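Local coordinates for protein beta-galactosidase (Bacillus circulans, PDB 4MAD) that probably removes terminal non-reducing beta-D-galactose residues from beta-D-galactosides by hydrolysis, as a family 35 glycoside hydrolase built on a (beta/alpha)8 barrel, at residues Phe253-Glu258 with Gln307-Ser312; Asn297-Asn302 with Gly460-Gly465. One frame throughout, in Å; residues are numbered along the deposited sequence.

Interaction 1: Phe253-Glu258 with Gln307-Ser312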
ATOM      1  N   PHE A 253      -8.279   5.258   6.861  1.00 14.78           N
ATOM      2  CA  PHE A 253      -6.881   4.913   7.038  1.00 13.02           C
ATOM      3  C   PHE A 253      -6.101   6.023   7.722  1.00 15.71           C
ATOM      4  O   PHE A 253      -6.573   7.100   7.832  1.00 18.81           O
ATOM      5  CB  PHE A 253      -6.190   4.648   5.727  1.00 14.14           C
ATOM      6  CG  PHE A 253      -6.217   5.784   4.834  1.00 14.32           C
ATOM      7  CD1 PHE A 253      -5.148   6.601   4.680  1.00 22.84           C
ATOM      8  CD2 PHE A 253      -7.346   6.065   4.161  1.00 18.21           C
ATOM      9  CE1 PHE A 253      -5.231   7.653   3.866  1.00 25.63           C
ATOM     10  CE2 PHE A 253      -7.427   7.111   3.385  1.00 21.49           C
ATOM     11  CZ  PHE A 253      -6.359   7.909   3.234  1.00 22.38           C
ATOM     12  N   ASP A 254      -4.908   5.688   8.172  1.00 15.74           N
ATOM     13  CA  ASP A 254      -4.100   6.577   8.974  1.00 16.10           C
ATOM     14  C   ASP A 254      -2.789   6.962   8.276  1.00 15.76           C
ATOM     15  O   ASP A 254      -2.194   6.181   7.625  1.00 13.38           O
ATOM     16  CB  ASP A 254      -3.692   5.904  10.266  1.00 15.80           C
ATOM     17  CG  ASP A 254      -4.844   5.581  11.164  1.00 15.50           C
ATOM     18  OD1 ASP A 254      -5.877   6.173  11.020  1.00 16.97           O
ATOM     19  OD2 ASP A 254      -4.664   4.734  12.023  1.00 16.08           O
ATOM     20  N   HIS A 255      -2.389   8.210   8.495  1.00 14.72           N
ATOM     21  CA  HIS A 255      -1.043   8.679   8.212  1.00 14.73           C
ATOM     22  C   HIS A 255      -0.212   8.773   9.507  1.00 15.24           C
ATOM     23  O   HIS A 255      -0.737   9.012  10.544  1.00 14.92           O
ATOM     24  CB  HIS A 255      -1.048  10.078   7.597  1.00 16.40           C
ATOM     25  CG  HIS A 255      -1.927  10.262   6.395  1.00 17.21           C
ATOM     26  ND1 HIS A 255      -1.732   9.597   5.215  1.00 20.44           N
ATOM     27  CD2 HIS A 255      -2.952  11.098   6.172  1.00 13.61           C
ATOM     28  CE1 HIS A 255      -2.604  10.001   4.325  1.00 13.00           C
ATOM     29  NE2 HIS A 255      -3.336  10.936   4.870  1.00 21.05           N
ATOM     30  N   TRP A 256       1.097   8.671   9.412  1.00 13.32           N
ATOM     31  CA  TRP A 256       1.894   8.794  10.603  1.00 15.33           C
ATOM     32  C   TRP A 256       1.643  10.174  11.237  1.00 16.52           C
ATOM     33  O   TRP A 256       1.552  11.121  10.580  1.00 17.38           O
ATOM     34  CB  TRP A 256       3.390   8.591  10.308  1.00 15.04           C
ATOM     35  CG  TRP A 256       3.723   7.217   9.903  1.00 13.50           C
ATOM     36  CD1 TRP A 256       4.049   6.788   8.686  1.00 15.59           C
ATOM     37  CD2 TRP A 256       3.776   6.071  10.752  1.00 15.48           C
ATOM     38  NE1 TRP A 256       4.304   5.457   8.694  1.00 16.04           N
ATOM     39  CE2 TRP A 256       4.141   4.984   9.960  1.00 15.52           C
ATOM     40  CE3 TRP A 256       3.570   5.864  12.106  1.00 13.11           C
ATOM     41  CZ2 TRP A 256       4.285   3.708  10.482  1.00 15.80           C
ATOM     42  CZ3 TRP A 256       3.691   4.608  12.600  1.00 13.18           C
ATOM     43  CH2 TRP A 256       4.038   3.543  11.795  1.00 14.05           C
ATOM     44  N   GLY A 257       1.486  10.197  12.539  1.00 15.19           N
ATOM     45  CA  GLY A 257       1.223  11.403  13.271  1.00 19.55           C
ATOM     46  C   GLY A 257      -0.233  11.763  13.529  1.00 20.34           C
ATOM     47  O   GLY A 257      -0.511  12.626  14.307  1.00 18.22           O
ATOM     48  N   GLU A 258      -1.130  11.061  12.858  1.00 18.57           N
ATOM     49  CA  GLU A 258      -2.574  11.202  13.051  1.00 19.25           C
ATOM     50  C   GLU A 258      -3.120  10.414  14.215  1.00 18.69           C
ATOM     51  O   GLU A 258      -2.501   9.534  14.646  1.00 21.17           O
ATOM     52  CB  GLU A 258      -3.305  10.851  11.788  1.00 19.33           C
ATOM     53  CG  GLU A 258      -3.127  11.858  10.746  1.00 20.43           C
ATOM     54  CD  GLU A 258      -3.669  11.481   9.403  1.00 23.68           C
ATOM     55  OE1 GLU A 258      -4.188  10.383   9.223  1.00 18.69           O
ATOM     56  OE2 GLU A 258      -3.538  12.308   8.532  1.00 21.59           O
ATOM     57  N   GLN A 307       2.139  13.215   3.239  1.00 16.79           N
ATOM     58  CA  GLN A 307       1.576  12.461   4.355  1.00 15.87           C
ATOM     59  C   GLN A 307       1.638  10.950   4.100  1.00 14.84           C
ATOM     60  O   GLN A 307       0.939  10.444   3.314  1.00 16.37           O
ATOM     61  CB  GLN A 307       0.129  12.870   4.584  1.00 16.33           C
ATOM     62  CG  GLN A 307      -0.157  14.317   4.560  1.00 13.94           C
ATOM     63  CD  GLN A 307      -1.651  14.645   4.383  1.00 22.95           C
ATOM     64  OE1 GLN A 307      -2.252  14.326   3.414  1.00 23.49           O
ATOM     65  NE2 GLN A 307      -2.200  15.301   5.345  1.00 26.32           N
ATOM     66  N   PRO A 308       2.520  10.287   4.781  1.00 15.15           N
ATOM     67  CA  PRO A 308       2.772   8.892   4.506  1.00 14.33           C
ATOM     68  C   PRO A 308       1.756   8.051   5.258  1.00 15.42           C
ATOM     69  O   PRO A 308       1.487   8.325   6.387  1.00 14.96           O
ATOM     70  CB  PRO A 308       4.186   8.693   5.033  1.00 12.58           C
ATOM     71  CG  PRO A 308       4.345   9.725   5.998  1.00 18.78           C
ATOM     72  CD  PRO A 308       3.599  10.877   5.549  1.00 14.24           C
ATOM     73  N   THR A 309       1.191   7.072   4.592  1.00 15.33           N
ATOM     74  CA  THR A 309       0.257   6.164   5.195  1.00 15.22           C
ATOM     75  C   THR A 309       1.017   5.139   6.040  1.00 14.84           C
ATOM     76  O   THR A 309       2.100   4.811   5.709  1.00 15.60           O
ATOM     77  CB  THR A 309      -0.579   5.484   4.105  1.00 18.90           C
ATOM     78  OG1 THR A 309      -1.439   6.441   3.494  1.00 19.61           O
ATOM     79  CG2 THR A 309      -1.404   4.342   4.680  1.00 16.69           C
ATOM     80  N   ILE A 310       0.421   4.691   7.128  1.00 13.67           N
ATOM     81  CA  ILE A 310       1.076   3.822   8.064  1.00 14.15           C
ATOM     82  C   ILE A 310       1.143   2.369   7.581  1.00 13.09           C
ATOM     83  O   ILE A 310       0.583   2.018   6.620  1.00 13.34           O
ATOM     84  CB  ILE A 310       0.404   3.825   9.465  1.00 12.55           C
ATOM     85  CG1 ILE A 310      -1.002   3.278   9.417  1.00 12.35           C
ATOM     86  CG2 ILE A 310       0.385   5.238  10.072  1.00 13.92           C
ATOM     87  CD1 ILE A 310      -1.602   3.142  10.797  1.00 12.60           C
ATOM     88  N   THR A 311       1.860   1.547   8.318  1.00 13.99           N
ATOM     89  CA  THR A 311       1.962   0.144   7.985  1.00 13.38           C
ATOM     90  C   THR A 311       0.640  -0.658   8.067  1.00 14.83           C
ATOM     91  O   THR A 311       0.294  -1.331   7.163  1.00 16.74           O
ATOM     92  CB  THR A 311       2.979  -0.556   8.909  1.00 14.41           C
ATOM     93  OG1 THR A 311       4.212   0.069   8.772  1.00 14.41           O
ATOM     94  CG2 THR A 311       3.073  -2.036   8.539  1.00 13.44           C
ATOM     95  N   SER A 312      -0.050  -0.555   9.179  1.00 13.18           N
ATOM     96  CA  SER A 312      -1.308  -1.207   9.355  1.00 14.52           C
ATOM     97  C   SER A 312      -2.323  -0.673   8.367  1.00 16.33           C
ATOM     98  O   SER A 312      -2.425   0.485   8.181  1.00 12.76           O
ATOM     99  CB  SER A 312      -1.899  -0.965  10.754  1.00 13.03           C
ATOM    100  OG  SER A 312      -3.213  -1.429  10.890  1.00 12.73           O
TER
HETATM  101  O   HOH W   1      -4.356   2.758   8.003  1.00 15.66           O
HETATM  102  O   HOH W   2       4.552   3.879   6.425  1.00 18.22           O

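Interaction 2: Asn297-Asn302 with Gly460-Gly465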
ATOM      1  N   ASN A 297       3.500   0.768   1.530  1.00 15.85           N
ATOM      2  CA  ASN A 297       2.566   1.804   1.872  1.00 16.45           C
ATOM      3  C   ASN A 297       2.553   2.951   0.882  1.00 16.57           C
ATOM      4  O   ASN A 297       3.542   3.277   0.351  1.00 16.16           O
ATOM      5  CB  ASN A 297       2.884   2.397   3.195  1.00 14.74           C
ATOM      6  CG  ASN A 297       4.123   3.235   3.149  1.00 16.52           C
ATOM      7  OD1 ASN A 297       4.038   4.436   3.051  1.00 20.87           O
ATOM      8  ND2 ASN A 297       5.228   2.623   3.261  1.00  8.63           N
ATOM      9  N   GLY A 298       1.389   3.548   0.710  1.00 12.38           N
ATOM     10  CA  GLY A 298       1.208   4.742  -0.068  1.00 12.41           C
ATOM     11  C   GLY A 298       1.373   6.050   0.700  1.00 12.94           C
ATOM     12  O   GLY A 298       1.828   6.042   1.764  1.00 13.90           O
ATOM     13  N   ALA A 299       0.983   7.151   0.097  1.00 13.50           N
ATOM     14  CA  ALA A 299       1.010   8.469   0.698  1.00 15.84           C
ATOM     15  C   ALA A 299       0.043   9.416   0.026  1.00 14.32           C
ATOM     16  O   ALA A 299      -0.452   9.127  -0.997  1.00 18.71           O
ATOM     17  CB  ALA A 299       2.359   9.052   0.669  1.00 11.93           C
ATOM     18  N   ASN A 300      -0.169  10.539   0.669  1.00 18.62           N
ATOM     19  CA  ASN A 300      -0.976  11.598   0.149  1.00 16.69           C
ATOM     20  C   ASN A 300      -0.197  12.892   0.273  1.00 17.43           C
ATOM     21  O   ASN A 300       0.852  12.937   0.839  1.00 14.79           O
ATOM     22  CB  ASN A 300      -2.306  11.723   0.874  1.00 16.46           C
ATOM     23  CG  ASN A 300      -3.225  10.571   0.589  1.00 20.10           C
ATOM     24  OD1 ASN A 300      -3.852  10.530  -0.402  1.00 21.89           O
ATOM     25  ND2 ASN A 300      -3.220   9.648   1.443  1.00 14.29           N
ATOM     26  N   HIS A 301      -0.716  13.906  -0.370  1.00 16.43           N
ATOM     27  CA  HIS A 301      -0.150  15.227  -0.272  1.00 19.52           C
ATOM     28  C   HIS A 301      -1.313  16.208  -0.202  1.00 23.33           C
ATOM     29  O   HIS A 301      -2.118  16.197  -1.039  1.00 27.57           O
ATOM     30  CB  HIS A 301       0.722  15.494  -1.512  1.00 20.01           C
ATOM     31  CG  HIS A 301       1.704  16.593  -1.332  1.00 23.45           C
ATOM     32  ND1 HIS A 301       1.321  17.885  -1.113  1.00 24.42           N
ATOM     33  CD2 HIS A 301       3.047  16.593  -1.302  1.00 23.14           C
ATOM     34  CE1 HIS A 301       2.387  18.641  -0.979  1.00 24.59           C
ATOM     35  NE2 HIS A 301       3.445  17.882  -1.094  1.00 27.23           N
ATOM     36  N   ASN A 302      -1.384  17.067   0.783  1.00 26.07           N
ATOM     37  CA  ASN A 302      -2.448  18.024   0.741  1.00 31.04           C
ATOM     38  C   ASN A 302      -1.902  19.248   0.015  1.00 33.44           C
ATOM     39  O   ASN A 302      -1.006  19.135  -0.740  1.00 33.05           O
ATOM     40  CB  ASN A 302      -3.089  18.292   2.090  1.00 30.33           C
ATOM     41  CG  ASN A 302      -2.138  18.758   3.120  1.00 35.59           C
ATOM     42  OD1 ASN A 302      -2.433  18.739   4.299  1.00 37.97           O
ATOM     43  ND2 ASN A 302      -0.993  19.159   2.700  1.00 27.09           N
ATOM     44  N   GLY A 460       7.317   6.320   0.938  1.00 14.24           N
ATOM     45  CA  GLY A 460       6.199   5.929   0.125  1.00 16.66           C
ATOM     46  C   GLY A 460       5.685   6.866  -0.947  1.00 16.46           C
ATOM     47  O   GLY A 460       5.470   7.995  -0.673  1.00 16.02           O
ATOM     48  N   ARG A 461       5.546   6.338  -2.151  1.00 15.51           N
ATOM     49  CA  ARG A 461       5.129   7.137  -3.269  1.00 15.78           C
ATOM     50  C   ARG A 461       3.658   7.485  -3.185  1.00 15.31           C
ATOM     51  O   ARG A 461       2.871   6.658  -2.952  1.00 16.51           O
ATOM     52  CB  ARG A 461       5.450   6.490  -4.620  1.00 16.15           C
ATOM     53  CG  ARG A 461       6.911   6.392  -4.962  1.00 13.70           C
ATOM     54  CD  ARG A 461       7.252   6.102  -6.420  1.00 14.88           C
ATOM     55  NE  ARG A 461       8.689   5.994  -6.582  1.00 16.49           N
ATOM     56  CZ  ARG A 461       9.369   4.967  -6.153  1.00 15.58           C
ATOM     57  NH1 ARG A 461       8.732   3.953  -5.609  1.00 18.41           N
ATOM     58  NH2 ARG A 461      10.654   4.929  -6.291  1.00 16.08           N
ATOM     59  N   ILE A 462       3.369   8.746  -3.417  1.00 13.60           N
ATOM     60  CA  ILE A 462       2.056   9.309  -3.427  1.00 12.97           C
ATOM     61  C   ILE A 462       1.156   8.541  -4.385  1.00 16.23           C
ATOM     62  O   ILE A 462       1.543   8.140  -5.405  1.00 15.84           O
ATOM     63  CB  ILE A 462       2.096  10.791  -3.847  1.00 15.75           C
ATOM     64  CG1 ILE A 462       2.656  11.605  -2.706  1.00 12.60           C
ATOM     65  CG2 ILE A 462       0.735  11.311  -4.174  1.00 20.72           C
ATOM     66  CD1 ILE A 462       3.185  12.907  -3.086  1.00 15.03           C
ATOM     67  N   ASN A 463      -0.044   8.307  -3.919  1.00 14.71           N
ATOM     68  CA  ASN A 463      -1.004   7.483  -4.625  1.00 16.12           C
ATOM     69  C   ASN A 463      -2.306   8.148  -5.051  1.00 17.02           C
ATOM     70  O   ASN A 463      -3.135   7.508  -5.507  1.00 15.43           O
ATOM     71  CB  ASN A 463      -1.338   6.221  -3.826  1.00 13.61           C
ATOM     72  CG  ASN A 463      -2.094   6.505  -2.532  1.00 13.37           C
ATOM     73  OD1 ASN A 463      -3.335   6.636  -2.504  1.00 17.24           O
ATOM     74  ND2 ASN A 463      -1.348   6.575  -1.472  1.00  8.90           N
ATOM     75  N   TYR A 464      -2.426   9.437  -4.827  1.00 13.25           N
ATOM     76  CA  TYR A 464      -3.598  10.167  -5.155  1.00 16.13           C
ATOM     77  C   TYR A 464      -3.231  11.634  -5.315  1.00 15.74           C
ATOM     78  O   TYR A 464      -2.451  12.125  -4.576  1.00 16.42           O
ATOM     79  CB  TYR A 464      -4.642  10.055  -4.029  1.00 13.98           C
ATOM     80  CG  TYR A 464      -5.912  10.787  -4.292  1.00 16.87           C
ATOM     81  CD1 TYR A 464      -6.939  10.200  -5.010  1.00 19.24           C
ATOM     82  CD2 TYR A 464      -6.104  12.075  -3.825  1.00 20.20           C
ATOM     83  CE1 TYR A 464      -8.080  10.875  -5.283  1.00 21.88           C
ATOM     84  CE2 TYR A 464      -7.258  12.745  -4.081  1.00 21.93           C
ATOM     85  CZ  TYR A 464      -8.247  12.143  -4.790  1.00 24.27           C
ATOM     86  OH  TYR A 464      -9.384  12.805  -5.031  1.00 22.53           O
ATOM     87  N   GLY A 465      -3.945  12.270  -6.223  1.00 16.55           N
ATOM     88  CA  GLY A 465      -3.778  13.682  -6.492  1.00 17.36           C
ATOM     89  C   GLY A 465      -2.704  14.090  -7.484  1.00 17.78           C
ATOM     90  O   GLY A 465      -2.151  13.298  -8.129  1.00 16.94           O
TER
HETATM   91  O   HOH W   3      -3.127  12.962  -2.023  1.00 18.12           O

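Interaction 1: Phe253-Glu258 with Gln307-Ser312
Trp-256 lies across Ile-310, whose methyl CG2 sits 3.6 Å from Trp-256 CD2 and over one face of the indole, a CH-pi contact that suits a branched side chain under a broad ring. Pro-308 meets the same indole differently, its CG at the ring's edge and in its plane. A water accepts from Trp-256 NE1 (2.8 Å) and donates to Thr-309 O (2.7 Å). The imidazole of His-255 carries CB of Gln-307 almost centrally over one face. Ile-310 also runs alongside Asp-254, with its CD1 3.5 Å from Asp-254 CB; the turn of CG1 between backbone N and carbonyl carbon (chi1 64°) sends that branch there and leaves CG2 for the tryptophan. Replacing Trp-256 by an alanine would probably leave CG2 of Ile-310 without its aromatic cover and that water without its indole donor.

These residues join the loop following barrel strand 244-249 to the end of strand 306-308, through a single beta bridge. Trp-256 N donates to Pro-308 O (3.1 Å), and Ile-310 N to Asp-254 O (3.1 Å). The carboxylate of Asp-254 is held by His-261 and His-260. From His-255 to Glu-258 the chain makes a type II turn, whose third position, with positive phi, suits Gly-257.

Interaction 2: Asn297-Asn302 with Gly460-Gly465
Asn-463 has its CG between the backbone N and the carbonyl carbon (chi1 67°), which folds the amide back over the backbone of Ala-299, while Ile-462 keeps CG1 beside its own N, which puts CD1 against CB of His-301. The amide nitrogen ND2 of Asn-463 is crowded there, 2.7 Å from Ala-299 O and 2.9 Å from Ala-299 N, and neither pair is a hydrogen bond. The backbone carries the contact instead: Asn-463 N donates to Ala-299 O at 3.1 Å, with an N-H...O angle of 163°, and Ile-462 CA adds a CA-H...O contact to the same oxygen. Among the apolar pairs, Ile-462 CD1 approaches CB of His-301 at 3.9 Å and lies at the edge of the imidazole, near its plane, and the small CB of Ala-299 packs 4.2 Å from Ile-462 CG1.

Strand 299-301, half of a two-stranded antiparallel hairpin in the catalytic barrel domain, here meets a loop of the first all-beta domain, so the contact is an interface between domains. Gly-298 allows the close approach, since a side chain there would run into Asn-463 ND2. At Gly-460 a CB would point at strand 299-301's segment, close to Gly-298 O; separately, its positive phi would press a side chain on the preceding carbonyl. Arg-461 turns away into salt bridges with Glu-387 and Glu-114.

Tyr-464 places its CB 3.7 Å from Asn-300 OD1. One water accepts from His-301 N and donates to both Asn-300 OD1 and Tyr-464 O. The Tyr-464 side chain lies about 4 Å from that of Glu-171, the predicted proton donor, and lines the pocket that holds a bound 2-(2-methoxyethoxy)ethanol.

How the interactions relate
The centres of interactions 1 and 2 lie about 10 Å apart, and the hairpin of strands 299-301 and 306-308 joins them. Gln-307 N lies 2.7 Å from Asn-300 O, and the pairing runs on past the strand ends, Thr-309 N to Gly-298 O at 3.1 Å, both probable hydrogen bonds. Along the chain the segments alternate, in the order 253-258, 297-302, 307-312, 460-465. One strand of the hairpin thus meets the loop after barrel strand 244-249, and the other meets the all-beta domain. The side chains of Phe-253 and Tyr-464 each lie about 4 Å from a bound 2-(2-methoxyethoxy)ethanol, probably a crystallisation additive, consistent with both domains contributing to the surroundings of the predicted catalytic glutamates.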